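Side-chain contacts in ribonuclease (Nicotiana glutinosa, PDB 1IYB), which probably cleaves RNA as a member of the ribonuclease T2 family and binds guanosine-5'-monophosphate in a pocket for its base, sugar and phosphate: residues S20-K25 and P81-P86; S38-H43 and Y175-C180; D71-M76 and A92-E97; I162-N165 and N171-L174. All coordinates share one frame; numbering follows the deposited sequence.

Contacts 1, 2 and 3 all reach the bound guanosine-5'-monophosphate, each from a different part of the fold. Contact 1 supplies one lid and an edge-reading loop for the base, contact 2 a histidine near the phosphate, and contact 3 the second lid and a further histidine. Their centres lie about 14 to 17 Å apart, and F93 of contact 3 touches P81 and T82 of contact 1 as well as H43 of contact 2. Contact 4 lies off the ligand, the side chain of E163 remaining about 8 Å from it; it shares strand 172-182 with contact 2, centres about 12 Å apart, and is joined to contact 1 by S20 with L174 and D23 with Q173.

Contact 1 (S20-K25 and P81-P86); sequences SYCDTK and PTLACP. With 5GP (guanosine-5'-monophosphate), chain C.
Y21 packs its ring alongside L83, the two side chains running antiparallel past one another, and together with T82 they shape one end of the guanine pocket. The tight part lies along one side of the tyrosine ring: CD2 of Y21 rests on CB of L83 at 3.5 Å, while O of L83 reaches the ring edge at CE2 of Y21, 3.4 Å away. With CG anti to the backbone N (chi1 -175°), the ring extends over the ligand, so that CE1 of Y21 comes to 3.5 Å from N1 of the nucleotide and one ring face covers the six-membered part of the base. The loop 81-86 reads the N7/O6 edge of that base. OG1 of T82 is hydrogen-bonded to N7 of the nucleotide at 2.8 Å, and N of L83 donates to O6 of the nucleotide at 2.8 Å with some bend (146°). A weak bond from N of A84 to OG1 of T82 also ties the hydroxyl to its own loop. Away from the ring the packing is looser: SG of C22 stands 4.2 Å from CD1 of L83, and beyond it the chain turns off to the exposed K25. Disulfides C22-C28 and C85-C29 fasten both segments to the same neighbouring loop. Y21 ends helix 18-21 and leans on Y175 of strand 172-182, while Q16 of strand 10-16 touches both Y21 and L83.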
# COMPACT_ATOMS: atom_id res chain seq x y z
N SER A 20 -1.14 -5.51 23.71
CA SER A 20 -1.52 -6.41 22.63
C SER A 20 -0.51 -6.41 21.48
O SER A 20 -0.51 -7.32 20.65
CB SER A 20 -2.90 -6.02 22.09
OG SER A 20 -3.90 -6.32 23.05
N TYR A 21 0.33 -5.39 21.43
CA TYR A 21 1.34 -5.35 20.38
C TYR A 21 2.53 -6.18 20.84
O TYR A 21 3.26 -6.75 20.03
CB TYR A 21 1.82 -3.91 20.15
CG TYR A 21 2.78 -3.77 18.99
CD1 TYR A 21 2.31 -3.54 17.70
CD2 TYR A 21 4.16 -3.87 19.18
CE1 TYR A 21 3.19 -3.42 16.62
CE2 TYR A 21 5.04 -3.75 18.11
CZ TYR A 21 4.55 -3.53 16.83
OH TYR A 21 5.41 -3.38 15.77
N CYS A 22 2.70 -6.28 22.16
CA CYS A 22 3.83 -6.99 22.75
C CYS A 22 3.66 -8.42 23.25
O CYS A 22 4.62 -8.99 23.78
CB CYS A 22 4.39 -6.15 23.89
SG CYS A 22 5.35 -4.69 23.36
N ASP A 23 2.48 -9.01 23.11
CA ASP A 23 2.29 -10.37 23.60
C ASP A 23 1.98 -11.39 22.51
O ASP A 23 1.35 -12.41 22.77
CB ASP A 23 1.17 -10.38 24.65
CG ASP A 23 -0.18 -10.07 24.06
OD1 ASP A 23 -0.23 -9.61 22.90
OD2 ASP A 23 -1.20 -10.27 24.76
N THR A 24 2.44 -11.12 21.29
CA THR A 24 2.22 -12.04 20.18
C THR A 24 3.46 -12.90 19.99
O THR A 24 4.40 -12.83 20.78
CB THR A 24 1.94 -11.29 18.86
OG1 THR A 24 3.15 -10.68 18.39
CG2 THR A 24 0.88 -10.21 19.08
N LYS A 25 3.46 -13.71 18.94
CA LYS A 25 4.60 -14.57 18.65
C LYS A 25 5.79 -13.76 18.13
O LYS A 25 6.93 -14.22 18.17
CB LYS A 25 4.22 -15.64 17.63
CG LYS A 25 3.15 -16.61 18.12
CD LYS A 25 2.89 -17.71 17.09
CE LYS A 25 1.84 -18.69 17.60
NZ LYS A 25 2.26 -19.34 18.88
N PRO A 81 4.84 6.38 21.34
CA PRO A 81 6.02 5.52 21.37
C PRO A 81 6.07 4.45 20.29
O PRO A 81 5.03 4.01 19.78
CB PRO A 81 5.95 4.90 22.77
CG PRO A 81 4.47 4.77 22.99
CD PRO A 81 3.95 6.11 22.48
N THR A 82 7.28 4.03 19.95
CA THR A 82 7.48 2.97 18.98
C THR A 82 7.78 1.70 19.78
O THR A 82 8.50 1.75 20.78
CB THR A 82 8.66 3.25 18.02
OG1 THR A 82 8.83 2.13 17.14
CG2 THR A 82 9.95 3.48 18.79
N LEU A 83 7.21 0.58 19.34
CA LEU A 83 7.42 -0.69 20.02
C LEU A 83 8.09 -1.71 19.10
O LEU A 83 8.10 -2.90 19.38
CB LEU A 83 6.08 -1.24 20.53
CG LEU A 83 5.43 -0.41 21.64
CD1 LEU A 83 4.03 -0.93 21.92
CD2 LEU A 83 6.28 -0.48 22.90
N ALA A 84 8.65 -1.22 18.00
CA ALA A 84 9.33 -2.09 17.04
C ALA A 84 10.77 -2.37 17.48
O ALA A 84 11.35 -1.63 18.27
CB ALA A 84 9.32 -1.45 15.65
N CYS A 85 11.35 -3.46 16.97
CA CYS A 85 12.72 -3.82 17.31
C CYS A 85 13.69 -3.46 16.19
O CYS A 85 13.35 -3.54 15.01
CB CYS A 85 12.83 -5.32 17.58
SG CYS A 85 12.05 -5.91 19.11
N PRO A 86 14.92 -3.05 16.55
CA PRO A 86 15.42 -2.92 17.92
C PRO A 86 14.92 -1.63 18.57
O PRO A 86 14.35 -0.78 17.88
CB PRO A 86 16.94 -2.92 17.72
CG PRO A 86 17.08 -2.18 16.44
CD PRO A 86 15.99 -2.77 15.57
P 5GP C . 0.46 1.90 8.99
O1P 5GP C . -0.04 1.88 7.61
O2P 5GP C . 0.45 3.30 9.57
O3P 5GP C . -0.37 0.92 9.89
O5' 5GP C . 1.99 1.35 9.13
C5' 5GP C . 2.62 1.13 10.45
C4' 5GP C . 4.08 0.62 10.38
O4' 5GP C . 4.85 1.41 11.39
C3' 5GP C . 4.39 -0.83 10.78
O3' 5GP C . 4.23 -1.76 9.72
C2' 5GP C . 5.84 -0.79 11.27
O2' 5GP C . 6.78 -0.96 10.20
C1' 5GP C . 5.93 0.58 11.93
N9 5GP C . 6.01 0.68 13.42
C8 5GP C . 7.03 1.15 14.22
N7 5GP C . 6.76 1.21 15.50
C5 5GP C . 5.43 0.74 15.55
C6 5GP C . 4.58 0.57 16.69
O6 5GP C . 4.83 0.81 17.87
N1 5GP C . 3.30 0.06 16.32
C2 5GP C . 2.93 -0.23 15.00
N2 5GP C . 1.67 -0.70 14.88
N3 5GP C . 3.73 -0.08 13.93
C4 5GP C . 4.97 0.41 14.28

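Contact 2 (S38-H43 and Y175-C180); sequences SDFGIH and YQIYIC. With 5GP (guanosine-5'-monophosphate), chain C.
The four-stranded antiparallel sheet contributes H43 to the nucleotide pocket, and here H43 of strand 41-48 is held by Q176 of strand 172-182, across the intervening strand 10-16. ND1 of H43 donates to OE1 of Q176 at 2.6 Å, a short, nearly straight bond (166°) that lands on a lone pair in the carbonyl plane, with the acceptor close to the plane of the imidazole. Ring and amide are turned 32° apart. This bond restrains the rotation of the imidazole, whose NE2 faces the phosphate, 3.1 Å from O3P of the nucleotide; N2 of the guanine lies over one face, towards the rim. Y175 and Q176 lie together opposite E163, forming a classic beta bulge in strand 172-182. CG of Q176 lies over the centre of the Y175 ring, and NE2 of Q176 is hydrogen-bonded to E163, so both ends of the amide are fixed. A separate apolar patch joins the segments farther from the ligand: I177 extends its CD1 to CE2 of F40 at 3.9 Å, the two side chains crossing at about a right angle, with L127 of helix 127-133 touching both.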
# COMPACT_ATOMS: atom_id res chain seq x y z
N SER A 38 1.55 2.51 30.74
CA SER A 38 0.50 1.56 30.40
C SER A 38 -0.78 2.26 29.95
O SER A 38 -1.81 2.18 30.61
CB SER A 38 0.20 0.64 31.59
OG SER A 38 1.31 -0.20 31.87
N ASP A 39 -0.69 2.95 28.82
CA ASP A 39 -1.82 3.66 28.25
C ASP A 39 -1.81 3.38 26.75
O ASP A 39 -0.82 2.86 26.22
CB ASP A 39 -1.68 5.17 28.44
CG ASP A 39 -1.28 5.56 29.85
OD1 ASP A 39 -1.92 5.08 30.80
OD2 ASP A 39 -0.31 6.34 29.99
N PHE A 40 -2.90 3.69 26.07
CA PHE A 40 -2.91 3.50 24.63
C PHE A 40 -1.91 4.51 24.07
O PHE A 40 -1.69 5.57 24.66
CB PHE A 40 -4.29 3.78 24.04
CG PHE A 40 -5.28 2.67 24.22
CD1 PHE A 40 -5.93 2.49 25.44
CD2 PHE A 40 -5.56 1.80 23.18
CE1 PHE A 40 -6.85 1.46 25.62
CE2 PHE A 40 -6.49 0.76 23.35
CZ PHE A 40 -7.13 0.59 24.57
N GLY A 41 -1.31 4.17 22.94
CA GLY A 41 -0.38 5.08 22.30
C GLY A 41 -0.90 5.39 20.91
O GLY A 41 -1.67 4.62 20.35
N ILE A 42 -0.50 6.53 20.35
CA ILE A 42 -0.93 6.90 19.01
C ILE A 42 -0.29 6.00 17.96
O ILE A 42 0.89 5.67 18.06
CB ILE A 42 -0.50 8.35 18.66
CG1 ILE A 42 -1.16 9.35 19.62
CG2 ILE A 42 -0.87 8.67 17.21
CD1 ILE A 42 -0.58 10.75 19.53
N HIS A 43 -1.07 5.56 16.98
CA HIS A 43 -0.50 4.78 15.89
C HIS A 43 -0.38 5.83 14.78
O HIS A 43 0.71 6.07 14.26
CB HIS A 43 -1.39 3.62 15.45
CG HIS A 43 -0.77 2.78 14.37
ND1 HIS A 43 -1.22 1.51 14.07
CD2 HIS A 43 0.25 3.03 13.52
CE1 HIS A 43 -0.50 1.02 13.08
NE2 HIS A 43 0.40 1.92 12.72
N TYR A 175 -6.81 -4.75 20.33
CA TYR A 175 -5.55 -4.26 19.80
C TYR A 175 -5.54 -2.77 19.44
O TYR A 175 -4.73 -2.01 19.96
CB TYR A 175 -5.16 -5.13 18.60
CG TYR A 175 -3.93 -4.70 17.85
CD1 TYR A 175 -2.79 -4.27 18.52
CD2 TYR A 175 -3.90 -4.76 16.45
CE1 TYR A 175 -1.64 -3.90 17.81
CE2 TYR A 175 -2.76 -4.40 15.75
CZ TYR A 175 -1.64 -3.98 16.43
OH TYR A 175 -0.51 -3.62 15.73
N GLN A 176 -6.42 -2.34 18.54
CA GLN A 176 -6.46 -0.93 18.17
C GLN A 176 -7.88 -0.38 18.18
O GLN A 176 -8.85 -1.13 17.99
CB GLN A 176 -5.85 -0.71 16.78
CG GLN A 176 -4.45 -1.28 16.62
CD GLN A 176 -3.71 -0.69 15.44
OE1 GLN A 176 -2.97 0.28 15.59
NE2 GLN A 176 -3.92 -1.26 14.26
N ILE A 177 -8.00 0.92 18.41
CA ILE A 177 -9.30 1.58 18.45
C ILE A 177 -9.27 2.76 17.48
O ILE A 177 -8.36 3.58 17.52
CB ILE A 177 -9.63 2.05 19.88
CG1 ILE A 177 -9.82 0.82 20.77
CG2 ILE A 177 -10.89 2.92 19.89
CD1 ILE A 177 -10.18 1.13 22.21
N TYR A 178 -10.28 2.80 16.61
CA TYR A 178 -10.42 3.82 15.58
C TYR A 178 -11.53 4.82 15.89
O TYR A 178 -12.65 4.43 16.23
CB TYR A 178 -10.74 3.16 14.23
CG TYR A 178 -9.69 2.24 13.64
CD1 TYR A 178 -9.17 1.17 14.37
CD2 TYR A 178 -9.25 2.41 12.33
CE1 TYR A 178 -8.25 0.29 13.80
CE2 TYR A 178 -8.33 1.54 11.75
CZ TYR A 178 -7.84 0.48 12.49
OH TYR A 178 -6.93 -0.38 11.91
N ILE A 179 -11.23 6.10 15.74
CA ILE A 179 -12.21 7.17 15.96
C ILE A 179 -12.15 8.03 14.70
O ILE A 179 -11.07 8.37 14.23
CB ILE A 179 -11.83 8.05 17.17
CG1 ILE A 179 -11.77 7.18 18.44
CG2 ILE A 179 -12.85 9.18 17.34
CD1 ILE A 179 -13.07 6.49 18.77
N CYS A 180 -13.31 8.39 14.13
CA CYS A 180 -13.30 9.18 12.91
C CYS A 180 -13.34 10.70 13.09
O CYS A 180 -13.99 11.22 13.99
CB CYS A 180 -14.43 8.70 11.98
SG CYS A 180 -14.03 7.05 11.32
P 5GP C . 0.46 1.90 8.99
O1P 5GP C . -0.04 1.88 7.61
O2P 5GP C . 0.45 3.30 9.57
O3P 5GP C . -0.37 0.92 9.89
O5' 5GP C . 1.99 1.35 9.13
C5' 5GP C . 2.62 1.13 10.45
C4' 5GP C . 4.08 0.62 10.38
O4' 5GP C . 4.85 1.41 11.39
C3' 5GP C . 4.39 -0.83 10.78
O3' 5GP C . 4.23 -1.76 9.72
C2' 5GP C . 5.84 -0.79 11.27
O2' 5GP C . 6.78 -0.96 10.20
C1' 5GP C . 5.93 0.58 11.93
N9 5GP C . 6.01 0.68 13.42
C8 5GP C . 7.03 1.15 14.22
N7 5GP C . 6.76 1.21 15.50
C5 5GP C . 5.43 0.74 15.55
C6 5GP C . 4.58 0.57 16.69
O6 5GP C . 4.83 0.81 17.87
N1 5GP C . 3.30 0.06 16.32
C2 5GP C . 2.93 -0.23 15.00
N2 5GP C . 1.67 -0.70 14.88
N3 5GP C . 3.73 -0.08 13.93
C4 5GP C . 4.97 0.41 14.28

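Contact 3 (D71-M76 and A92-E97); sequences DLISRM and AFWSHE. With 5GP (guanosine-5'-monophosphate), chain C.
One face of the W94 indole carries the methyl of M76, while one face of the F93 ring, a residue earlier, carries the guanine. The first is a Met-aromatic contact joining helices 73-79 and 91-102. CE of M76 sits over the five-membered ring, 3.8 Å from its centroid and 3.5 Å from CD2 of W94, in a CH-pi arrangement. The chain bends at its last torsion (chi3 64°), bringing that methyl onto the indole while SD of M76 stays higher, 5.2 Å from the centroid of the six-membered ring. I73 adds a looser touch, CD1 approaching CZ3 of W94 at 4.1 Å. The indole is also fixed from outside the two segments: its NE1 is hydrogen-bonded to O of W80, whose ring meets both W94 and F93 edge-to-face. On the ligand side, F93 stacks almost parallel to the base, with CE1 of F93 3.5 Å from C4 of the nucleotide, and Y21 lies on the opposite face, so the guanine is sandwiched between two aromatic rings. Replacing F93 by an alanine would probably leave that face of the guanine without its stacking partner, and the base freer to tilt away from Y21. One turn further along the helix, H96 directs its ring edge to the nucleotide, NE2 of H96 donating to O5' of the ligand at 2.8 Å with an angle of 148°.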
# COMPACT_ATOMS: atom_id res chain seq x y z
N ASP A 71 9.16 21.29 18.85
CA ASP A 71 8.42 21.71 20.03
C ASP A 71 7.36 20.70 20.47
O ASP A 71 6.72 20.87 21.51
CB ASP A 71 7.74 23.05 19.76
CG ASP A 71 6.75 22.97 18.62
OD1 ASP A 71 7.17 22.66 17.49
OD2 ASP A 71 5.55 23.20 18.86
N LEU A 72 7.17 19.65 19.67
CA LEU A 72 6.18 18.63 19.98
C LEU A 72 6.82 17.30 20.37
O LEU A 72 6.13 16.39 20.82
CB LEU A 72 5.27 18.39 18.77
CG LEU A 72 4.53 19.59 18.18
CD1 LEU A 72 3.77 19.13 16.93
CD2 LEU A 72 3.57 20.17 19.19
N ILE A 73 8.13 17.20 20.20
CA ILE A 73 8.85 15.96 20.50
C ILE A 73 8.66 15.37 21.89
O ILE A 73 8.43 14.17 22.02
CB ILE A 73 10.37 16.13 20.22
CG1 ILE A 73 10.59 16.38 18.73
CG2 ILE A 73 11.13 14.89 20.66
CD1 ILE A 73 10.13 15.24 17.83
N SER A 74 8.74 16.19 22.94
CA SER A 74 8.55 15.65 24.28
C SER A 74 7.18 15.00 24.43
O SER A 74 7.05 13.96 25.07
CB SER A 74 8.76 16.73 25.35
OG SER A 74 7.82 17.79 25.24
N ARG A 75 6.16 15.62 23.84
CA ARG A 75 4.80 15.08 23.92
C ARG A 75 4.67 13.81 23.07
O ARG A 75 3.95 12.87 23.44
CB ARG A 75 3.79 16.13 23.46
CG ARG A 75 3.69 17.33 24.41
CD ARG A 75 2.89 18.47 23.79
NE ARG A 75 1.51 18.07 23.50
CZ ARG A 75 0.63 18.83 22.85
NH1 ARG A 75 0.98 20.03 22.42
NH2 ARG A 75 -0.60 18.38 22.64
N MET A 76 5.38 13.77 21.95
CA MET A 76 5.35 12.62 21.06
C MET A 76 6.08 11.44 21.69
O MET A 76 5.71 10.28 21.50
CB MET A 76 5.99 12.99 19.71
CG MET A 76 5.11 13.91 18.87
SD MET A 76 5.97 14.75 17.52
CE MET A 76 6.46 13.36 16.49
N ALA A 92 11.71 6.92 13.41
CA ALA A 92 11.40 6.11 12.23
C ALA A 92 9.90 5.88 12.13
O ALA A 92 9.33 5.86 11.03
CB ALA A 92 12.13 4.77 12.30
N PHE A 93 9.25 5.71 13.28
CA PHE A 93 7.82 5.48 13.33
C PHE A 93 7.08 6.76 12.91
O PHE A 93 6.19 6.72 12.07
CB PHE A 93 7.44 5.06 14.76
CG PHE A 93 6.00 4.62 14.93
CD1 PHE A 93 5.25 4.15 13.86
CD2 PHE A 93 5.42 4.64 16.20
CE1 PHE A 93 3.94 3.70 14.04
CE2 PHE A 93 4.11 4.19 16.40
CZ PHE A 93 3.37 3.71 15.31
N TRP A 94 7.48 7.89 13.49
CA TRP A 94 6.84 9.17 13.17
C TRP A 94 7.05 9.53 11.69
O TRP A 94 6.12 10.01 11.02
CB TRP A 94 7.39 10.28 14.07
CG TRP A 94 7.27 9.94 15.52
CD1 TRP A 94 6.27 9.21 16.11
CD2 TRP A 94 8.17 10.30 16.58
NE1 TRP A 94 6.50 9.08 17.45
CE2 TRP A 94 7.66 9.74 17.77
CE3 TRP A 94 9.36 11.04 16.63
CZ2 TRP A 94 8.30 9.89 19.01
CZ3 TRP A 94 10.00 11.19 17.86
CH2 TRP A 94 9.46 10.61 19.03
N SER A 95 8.25 9.28 11.19
CA SER A 95 8.56 9.57 9.79
C SER A 95 7.66 8.74 8.88
O SER A 95 7.10 9.24 7.91
CB SER A 95 10.02 9.26 9.48
OG SER A 95 10.29 9.46 8.10
N HIS A 96 7.52 7.46 9.22
CA HIS A 96 6.68 6.55 8.44
C HIS A 96 5.23 7.03 8.39
O HIS A 96 4.60 7.02 7.34
CB HIS A 96 6.74 5.14 9.04
CG HIS A 96 5.75 4.20 8.45
ND1 HIS A 96 5.88 3.67 7.19
CD2 HIS A 96 4.58 3.71 8.94
CE1 HIS A 96 4.84 2.89 6.92
NE2 HIS A 96 4.04 2.90 7.97
N GLU A 97 4.70 7.44 9.54
CA GLU A 97 3.32 7.90 9.58
C GLU A 97 3.13 9.18 8.76
O GLU A 97 2.10 9.34 8.09
CB GLU A 97 2.87 8.10 11.03
CG GLU A 97 2.76 6.78 11.79
CD GLU A 97 1.74 5.83 11.18
OE1 GLU A 97 2.05 4.63 11.03
OE2 GLU A 97 0.62 6.29 10.87
P 5GP C . 0.46 1.90 8.99
O1P 5GP C . -0.04 1.88 7.61
O2P 5GP C . 0.45 3.30 9.57
O3P 5GP C . -0.37 0.92 9.89
O5' 5GP C . 1.99 1.35 9.13
C5' 5GP C . 2.62 1.13 10.45
C4' 5GP C . 4.08 0.62 10.38
O4' 5GP C . 4.85 1.41 11.39
C3' 5GP C . 4.39 -0.83 10.78
O3' 5GP C . 4.23 -1.76 9.72
C2' 5GP C . 5.84 -0.79 11.27
O2' 5GP C . 6.78 -0.96 10.20
C1' 5GP C . 5.93 0.58 11.93
N9 5GP C . 6.01 0.68 13.42
C8 5GP C . 7.03 1.15 14.22
N7 5GP C . 6.76 1.21 15.50
C5 5GP C . 5.43 0.74 15.55
C6 5GP C . 4.58 0.57 16.69
O6 5GP C . 4.83 0.81 17.87
N1 5GP C . 3.30 0.06 16.32
C2 5GP C . 2.93 -0.23 15.00
N2 5GP C . 1.67 -0.70 14.88
N3 5GP C . 3.73 -0.08 13.93
C4 5GP C . 4.97 0.41 14.28

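Contact 4 (I162-N165 and N171-L174); sequences IECN and NSQL
N165 and Q173 set their amides on the same face of the sheet, crossing at a slant with the two planes 24° apart. ND2 of N165 donates to OE1 of Q173 at 2.9 Å, but the bond is strained: bent (133°), nearly side-on to the carbonyl, with its acceptor tilted from the asparagine's amide plane and CG of Q173 unusually close to the same ND2. The glutamine's CG lies between its backbone N and carbonyl carbon (chi1 57°), which carries the amide towards N165; its NE2 is taken up by D23. A leucine in place of Q173 would probably leave D23 without its amide donor, and ND2 of N165 without this poor acceptor. The backbones of N165 and Q173 form one hydrogen-bonded pair through two bonds, N of Q173 to O of N165 at 3.0 Å and N of N165 to O of Q173 at 3.3 Å; C164 and L174 make the neighbouring non-hydrogen-bonded pair. CG2 of I162 meets CD1 of L174 at 3.4 Å, tighter than usual for carbons. With C164 tied to C199 by a disulfide, this is the turn-proximal end of an antiparallel beta hairpin, strands 161-166 and 172-182, at one border of the four-stranded sheet.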
# COMPACT_ATOMS: atom_id res chain seq x y z
N ILE A 162 -13.30 -1.12 16.43
CA ILE A 162 -12.42 -1.93 17.26
C ILE A 162 -11.70 -3.00 16.43
O ILE A 162 -12.34 -3.77 15.71
CB ILE A 162 -13.21 -2.64 18.39
CG1 ILE A 162 -14.05 -1.62 19.16
CG2 ILE A 162 -12.24 -3.35 19.33
CD1 ILE A 162 -13.25 -0.53 19.84
N GLU A 163 -10.38 -3.05 16.54
CA GLU A 163 -9.58 -4.04 15.82
C GLU A 163 -8.90 -4.96 16.81
O GLU A 163 -8.38 -4.50 17.84
CB GLU A 163 -8.50 -3.35 14.97
CG GLU A 163 -7.73 -4.31 14.08
CD GLU A 163 -6.45 -3.70 13.52
OE1 GLU A 163 -6.37 -2.46 13.43
OE2 GLU A 163 -5.54 -4.47 13.16
N CYS A 164 -8.89 -6.25 16.51
CA CYS A 164 -8.27 -7.24 17.37
C CYS A 164 -7.17 -8.00 16.65
O CYS A 164 -7.13 -8.05 15.43
CB CYS A 164 -9.32 -8.27 17.83
SG CYS A 164 -10.61 -7.56 18.90
N ASN A 165 -6.25 -8.55 17.44
CA ASN A 165 -5.19 -9.38 16.90
C ASN A 165 -5.12 -10.57 17.85
O ASN A 165 -5.96 -10.69 18.75
CB ASN A 165 -3.85 -8.63 16.78
CG ASN A 165 -3.17 -8.35 18.12
OD1 ASN A 165 -1.98 -8.04 18.15
ND2 ASN A 165 -3.91 -8.45 19.21
N ASN A 171 -5.57 -16.31 22.04
CA ASN A 171 -6.73 -15.53 22.45
C ASN A 171 -6.89 -14.25 21.64
O ASN A 171 -5.90 -13.58 21.32
CB ASN A 171 -6.64 -15.17 23.93
CG ASN A 171 -6.80 -16.38 24.84
OD1 ASN A 171 -6.80 -16.25 26.06
ND2 ASN A 171 -6.93 -17.56 24.24
N SER A 172 -8.13 -13.92 21.30
CA SER A 172 -8.44 -12.71 20.56
C SER A 172 -8.35 -11.58 21.59
O SER A 172 -8.85 -11.72 22.71
CB SER A 172 -9.86 -12.79 19.99
OG SER A 172 -10.18 -11.62 19.25
N GLN A 173 -7.72 -10.48 21.21
CA GLN A 173 -7.54 -9.38 22.15
C GLN A 173 -7.72 -7.99 21.56
O GLN A 173 -7.53 -7.78 20.36
CB GLN A 173 -6.14 -9.48 22.77
CG GLN A 173 -5.04 -9.46 21.72
CD GLN A 173 -3.65 -9.64 22.29
OE1 GLN A 173 -2.66 -9.48 21.58
NE2 GLN A 173 -3.57 -9.97 23.57
N LEU A 174 -8.10 -7.05 22.42
CA LEU A 174 -8.30 -5.66 22.03
C LEU A 174 -6.94 -5.11 21.60
O LEU A 174 -6.03 -4.99 22.42
CB LEU A 174 -8.83 -4.85 23.22
CG LEU A 174 -9.06 -3.35 23.03
CD1 LEU A 174 -10.06 -3.12 21.92
CD2 LEU A 174 -9.54 -2.74 24.33